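Local atomic coordinates of Emp47p (form2) (Saccharomyces cerevisiae, PDB entry 2A6Z), a protein that serves as a calcium-independent, carbohydrate-binding cargo receptor involved in the secretion of glycoproteins and required for exit of EMP46 from the endoplasmic reticulum. Residues V72-F84 and G202-F214. Numbering follows the deposited sequence. Where two conformers were deposited one is given.
Sequences VGYSGQTDGGISF and GAVNNNAESFEIF
V72 and S210 pair at one end of the legume-lectin-like beta sandwich, where loops 73-80 and 202-209 each cross between its two sheets. They form an antiparallel hydrogen-bonded pair: V72 N donates to S210 O (3.0 Å) and S210 N to V72 O. Beside it, CG2 of V72 rests on the carboxylate of E212, whose OE2 is hydrogen-bonded through its anti lone pair to S210 OG, while OE1 forms salt bridges with R38 and R70.

Between the sheets, I82 lies over one face of the F211 ring, its CB 4.1 Å from the ring centroid in a CH-pi contact; CG of E209 lies over the rim of the opposite face.

One water joins T78 OG1 to E209 OE1, the other carboxylate oxygen, OE2, being hydrogen-bonded to S71 OG; two more link the D79 carboxylate to the backbone nitrogens of A203 and V204.

With CG anti to the backbone N (chi1 -175°), Y74 lays its ring against N207. CB of N207 sits almost exactly above the centre of the Y74 ring, 3.4 Å from its centroid, in a CH-pi contact, while the N207 amide closes an Asx turn through OD1 and donates to V204 O through ND2. At the ring edge, N205 ND2 donates to Y74 OH (2.9 Å, 163°), with the hydroxyl oxygen near the amide plane.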
loop_
_atom_site.group_PDB
_atom_site.type_symbol
_atom_site.label_atom_id
_atom_site.label_comp_id
_atom_site.label_asym_id
_atom_site.label_seq_id
_atom_site.Cartn_x
_atom_site.Cartn_y
_atom_site.Cartn_z
ATOM N N VAL A 72 4.472 6.976 -12.848
ATOM C CA VAL A 72 5.017 7.549 -14.085
ATOM C C VAL A 72 3.961 8.470 -14.712
ATOM O O VAL A 72 2.764 8.338 -14.471
ATOM C CB VAL A 72 5.474 6.470 -15.113
ATOM C CG1 VAL A 72 6.700 5.746 -14.556
ATOM C CG2 VAL A 72 4.352 5.499 -15.413
ATOM N N GLY A 73 4.465 9.379 -15.555
ATOM C CA GLY A 73 3.590 10.147 -16.441
ATOM C C GLY A 73 3.203 11.517 -15.964
ATOM O O GLY A 73 2.558 12.236 -16.764
ATOM N N TYR A 74 3.580 11.920 -14.744
ATOM C CA TYR A 74 3.179 13.233 -14.281
ATOM C C TYR A 74 4.107 13.694 -13.128
ATOM O O TYR A 74 4.432 12.948 -12.230
ATOM C CB TYR A 74 1.750 13.229 -13.719
ATOM C CG TYR A 74 1.281 14.605 -13.350
ATOM C CD1 TYR A 74 0.971 15.525 -14.350
ATOM C CD2 TYR A 74 1.173 15.018 -12.027
ATOM C CE1 TYR A 74 0.551 16.789 -14.057
ATOM C CE2 TYR A 74 0.747 16.319 -11.750
ATOM C CZ TYR A 74 0.441 17.196 -12.753
ATOM O OH TYR A 74 0.020 18.459 -12.434
ATOM N N SER A 75 4.487 14.960 -13.204
ATOM C CA SER A 75 5.211 15.597 -12.087
ATOM C C SER A 75 4.446 16.864 -11.716
ATOM O O SER A 75 4.183 17.697 -12.562
ATOM C CB SER A 75 6.584 16.063 -12.581
ATOM O OG SER A 75 7.275 16.767 -11.579
ATOM N N GLY A 76 4.112 16.965 -10.444
ATOM C CA GLY A 76 3.407 18.137 -9.915
ATOM C C GLY A 76 2.516 17.693 -8.741
ATOM O O GLY A 76 2.136 16.579 -8.534
ATOM N N GLN A 77 2.254 18.607 -7.847
ATOM C CA GLN A 77 1.355 18.308 -6.729
ATOM C C GLN A 77 -0.029 17.985 -7.185
ATOM O O GLN A 77 -0.614 18.645 -8.039
ATOM C CB GLN A 77 1.364 19.514 -5.777
ATOM C CG GLN A 77 0.552 19.074 -4.505
ATOM C CD GLN A 77 0.790 20.310 -3.567
ATOM O OE1 GLN A 77 0.292 20.434 -2.497
ATOM N NE2 GLN A 77 1.694 21.167 -4.098
ATOM N N THR A 78 -0.649 16.958 -6.666
ATOM C CA THR A 78 -2.030 16.594 -7.036
ATOM C C THR A 78 -2.659 16.138 -5.761
ATOM O O THR A 78 -1.968 15.937 -4.743
ATOM C CB THR A 78 -2.086 15.418 -8.033
ATOM O OG1 THR A 78 -1.904 14.222 -7.360
ATOM C CG2 THR A 78 -1.222 15.701 -9.223
ATOM N N ASP A 79 -3.982 15.911 -5.765
ATOM C CA ASP A 79 -4.680 15.313 -4.660
ATOM C C ASP A 79 -4.843 13.789 -4.815
ATOM O O ASP A 79 -5.579 13.164 -4.069
ATOM C CB ASP A 79 -6.003 16.042 -4.381
ATOM C CG ASP A 79 -6.994 15.920 -5.534
ATOM O OD1 ASP A 79 -6.908 15.058 -6.367
ATOM O OD2 ASP A 79 -7.913 16.799 -5.602
ATOM N N GLY A 80 -4.099 13.227 -5.770
ATOM C CA GLY A 80 -4.038 11.776 -5.930
ATOM C C GLY A 80 -3.135 11.151 -4.831
ATOM O O GLY A 80 -2.602 11.815 -3.967
ATOM N N GLY A 81 -2.976 9.834 -4.954
ATOM C CA GLY A 81 -2.054 9.125 -4.064
ATOM C C GLY A 81 -2.273 7.645 -4.168
ATOM O O GLY A 81 -3.243 7.176 -4.808
ATOM N N ILE A 82 -1.357 6.931 -3.550
ATOM C CA ILE A 82 -1.388 5.443 -3.540
ATOM C C ILE A 82 -1.307 5.012 -2.074
ATOM O O ILE A 82 -0.492 5.538 -1.313
ATOM C CB ILE A 82 -0.287 4.821 -4.430
ATOM C CG1 ILE A 82 -0.360 3.281 -4.421
ATOM C CG2 ILE A 82 1.128 5.300 -4.081
ATOM C CD1 ILE A 82 0.492 2.604 -5.457
ATOM N N SER A 83 -2.189 4.095 -1.726
ATOM C CA SER A 83 -2.286 3.598 -0.341
ATOM C C SER A 83 -2.102 2.093 -0.308
ATOM O O SER A 83 -2.665 1.329 -1.106
ATOM C CB SER A 83 -3.667 3.898 0.199
ATOM O OG SER A 83 -3.815 5.262 0.565
ATOM N N PHE A 84 -1.308 1.659 0.676
ATOM C CA PHE A 84 -1.023 0.250 0.951
ATOM C C PHE A 84 -1.665 -0.096 2.281
ATOM O O PHE A 84 -1.482 0.629 3.250
ATOM C CB PHE A 84 0.493 -0.013 0.994
ATOM C CG PHE A 84 1.206 0.446 -0.249
ATOM C CD1 PHE A 84 1.432 -0.420 -1.300
ATOM C CD2 PHE A 84 1.684 1.761 -0.368
ATOM C CE1 PHE A 84 2.083 -0.014 -2.444
ATOM C CE2 PHE A 84 2.293 2.197 -1.520
ATOM C CZ PHE A 84 2.509 1.283 -2.560
ATOM N N GLY A 202 -7.067 11.622 -9.321
ATOM C CA GLY A 202 -7.883 12.872 -9.201
ATOM C C GLY A 202 -7.859 13.658 -10.477
ATOM O O GLY A 202 -7.576 13.153 -11.555
ATOM N N ALA A 203 -8.248 14.919 -10.338
ATOM C CA ALA A 203 -8.527 15.783 -11.483
ATOM C C ALA A 203 -7.599 17.007 -11.541
ATOM O O ALA A 203 -7.767 17.817 -12.448
ATOM C CB ALA A 203 -9.961 16.271 -11.447
ATOM N N VAL A 204 -6.631 17.144 -10.631
ATOM C CA VAL A 204 -5.773 18.326 -10.687
ATOM C C VAL A 204 -4.997 18.358 -12.015
ATOM O O VAL A 204 -4.339 17.380 -12.368
ATOM C CB VAL A 204 -4.834 18.360 -9.492
ATOM C CG1 VAL A 204 -3.858 19.516 -9.633
ATOM C CG2 VAL A 204 -5.654 18.586 -8.211
ATOM N N ASN A 205 -5.072 19.512 -12.681
ATOM C CA ASN A 205 -4.416 19.738 -13.945
ATOM C C ASN A 205 -4.740 18.675 -14.977
ATOM O O ASN A 205 -3.926 18.504 -15.874
ATOM C CB ASN A 205 -2.917 19.847 -13.699
ATOM C CG ASN A 205 -2.455 21.101 -13.028
ATOM O OD1 ASN A 205 -3.115 22.143 -13.252
ATOM N ND2 ASN A 205 -1.375 21.034 -12.247
ATOM N N ASN A 206 -5.857 17.990 -14.918
ATOM C CA ASN A 206 -6.154 16.880 -15.845
ATOM C C ASN A 206 -4.975 15.933 -15.941
ATOM O O ASN A 206 -4.622 15.361 -16.974
ATOM C CB ASN A 206 -6.544 17.438 -17.230
ATOM C CG ASN A 206 -8.007 17.859 -17.306
ATOM O OD1 ASN A 206 -8.894 17.552 -16.493
ATOM N ND2 ASN A 206 -8.175 18.634 -18.348
ATOM N N ASN A 207 -4.278 15.734 -14.785
ATOM C CA ASN A 207 -3.118 14.851 -14.792
ATOM C C ASN A 207 -3.541 13.415 -15.104
ATOM O O ASN A 207 -4.651 12.971 -14.852
ATOM C CB ASN A 207 -2.364 14.870 -13.410
ATOM C CG ASN A 207 -3.068 14.014 -12.368
ATOM O OD1 ASN A 207 -2.700 12.836 -12.236
ATOM N ND2 ASN A 207 -4.021 14.545 -11.623
ATOM N N ALA A 208 -2.556 12.668 -15.618
ATOM C CA ALA A 208 -2.695 11.249 -15.875
ATOM C C ALA A 208 -1.635 10.447 -15.127
ATOM O O ALA A 208 -1.020 9.522 -15.678
ATOM C CB ALA A 208 -2.619 10.928 -17.391
ATOM N N GLU A 209 -1.342 10.844 -13.881
ATOM C CA GLU A 209 -0.353 10.075 -13.129
ATOM C C GLU A 209 -0.771 8.620 -13.079
ATOM O O GLU A 209 -1.920 8.284 -12.774
ATOM C CB GLU A 209 -0.299 10.662 -11.685
ATOM C CG GLU A 209 0.873 10.044 -10.883
ATOM C CD GLU A 209 1.249 10.815 -9.613
ATOM O OE1 GLU A 209 0.490 11.753 -9.211
ATOM O OE2 GLU A 209 2.271 10.451 -8.995
ATOM N N SER A 210 0.244 7.764 -13.359
ATOM C CA SER A 210 -0.025 6.317 -13.472
ATOM C C SER A 210 0.688 5.578 -12.354
ATOM O O SER A 210 1.928 5.446 -12.412
ATOM C CB SER A 210 0.442 5.850 -14.864
ATOM O OG SER A 210 0.051 4.494 -15.033
ATOM N N PHE A 211 -0.073 5.137 -11.371
ATOM C CA PHE A 211 0.451 4.344 -10.246
ATOM C C PHE A 211 0.411 2.876 -10.659
ATOM O O PHE A 211 -0.647 2.400 -11.095
ATOM C CB PHE A 211 -0.405 4.577 -8.997
ATOM C CG PHE A 211 -0.223 5.944 -8.393
ATOM C CD1 PHE A 211 0.929 6.233 -7.670
ATOM C CD2 PHE A 211 -1.190 6.916 -8.580
ATOM C CE1 PHE A 211 1.099 7.486 -7.082
ATOM C CE2 PHE A 211 -1.021 8.155 -7.946
ATOM C CZ PHE A 211 0.116 8.436 -7.220
ATOM N N GLU A 212 1.541 2.199 -10.544
ATOM C CA GLU A 212 1.738 0.876 -11.157
ATOM C C GLU A 212 2.428 -0.066 -10.169
ATOM O O GLU A 212 3.343 0.365 -9.440
ATOM C CB GLU A 212 2.582 0.989 -12.401
ATOM C CG GLU A 212 2.010 2.029 -13.366
ATOM C CD GLU A 212 2.654 2.131 -14.699
ATOM O OE1 GLU A 212 3.746 1.504 -14.890
ATOM O OE2 GLU A 212 2.054 2.828 -15.559
ATOM N N ILE A 213 1.987 -1.316 -10.165
ATOM C CA ILE A 213 2.509 -2.379 -9.297
ATOM C C ILE A 213 3.287 -3.386 -10.107
ATOM O O ILE A 213 2.795 -3.914 -11.127
ATOM C CB ILE A 213 1.389 -3.066 -8.531
ATOM C CG1 ILE A 213 0.456 -2.090 -7.826
ATOM C CG2 ILE A 213 1.941 -4.150 -7.612
ATOM C CD1 ILE A 213 1.193 -1.284 -6.732
ATOM N N PHE A 214 4.539 -3.659 -9.737
ATOM C CA PHE A 214 5.347 -4.683 -10.403
ATOM C C PHE A 214 5.315 -6.036 -9.670
ATOM O O PHE A 214 5.455 -7.089 -10.319
ATOM C CB PHE A 214 6.783 -4.215 -10.482
ATOM C CG PHE A 214 7.159 -3.188 -11.492
ATOM C CD1 PHE A 214 8.504 -3.005 -11.852
ATOM C CD2 PHE A 214 6.220 -2.393 -12.148
ATOM C CE1 PHE A 214 8.912 -2.089 -12.797
ATOM C CE2 PHE A 214 6.628 -1.472 -13.116
ATOM C CZ PHE A 214 7.935 -1.334 -13.457
HETATM O O HOH W 1 -0.063 13.400 -16.903
HETATM O O HOH W 2 -2.151 12.202 -9.167
HETATM O O HOH W 3 -5.537 15.307 -8.570
HETATM O O HOH W 4 -9.126 16.247 -7.922
#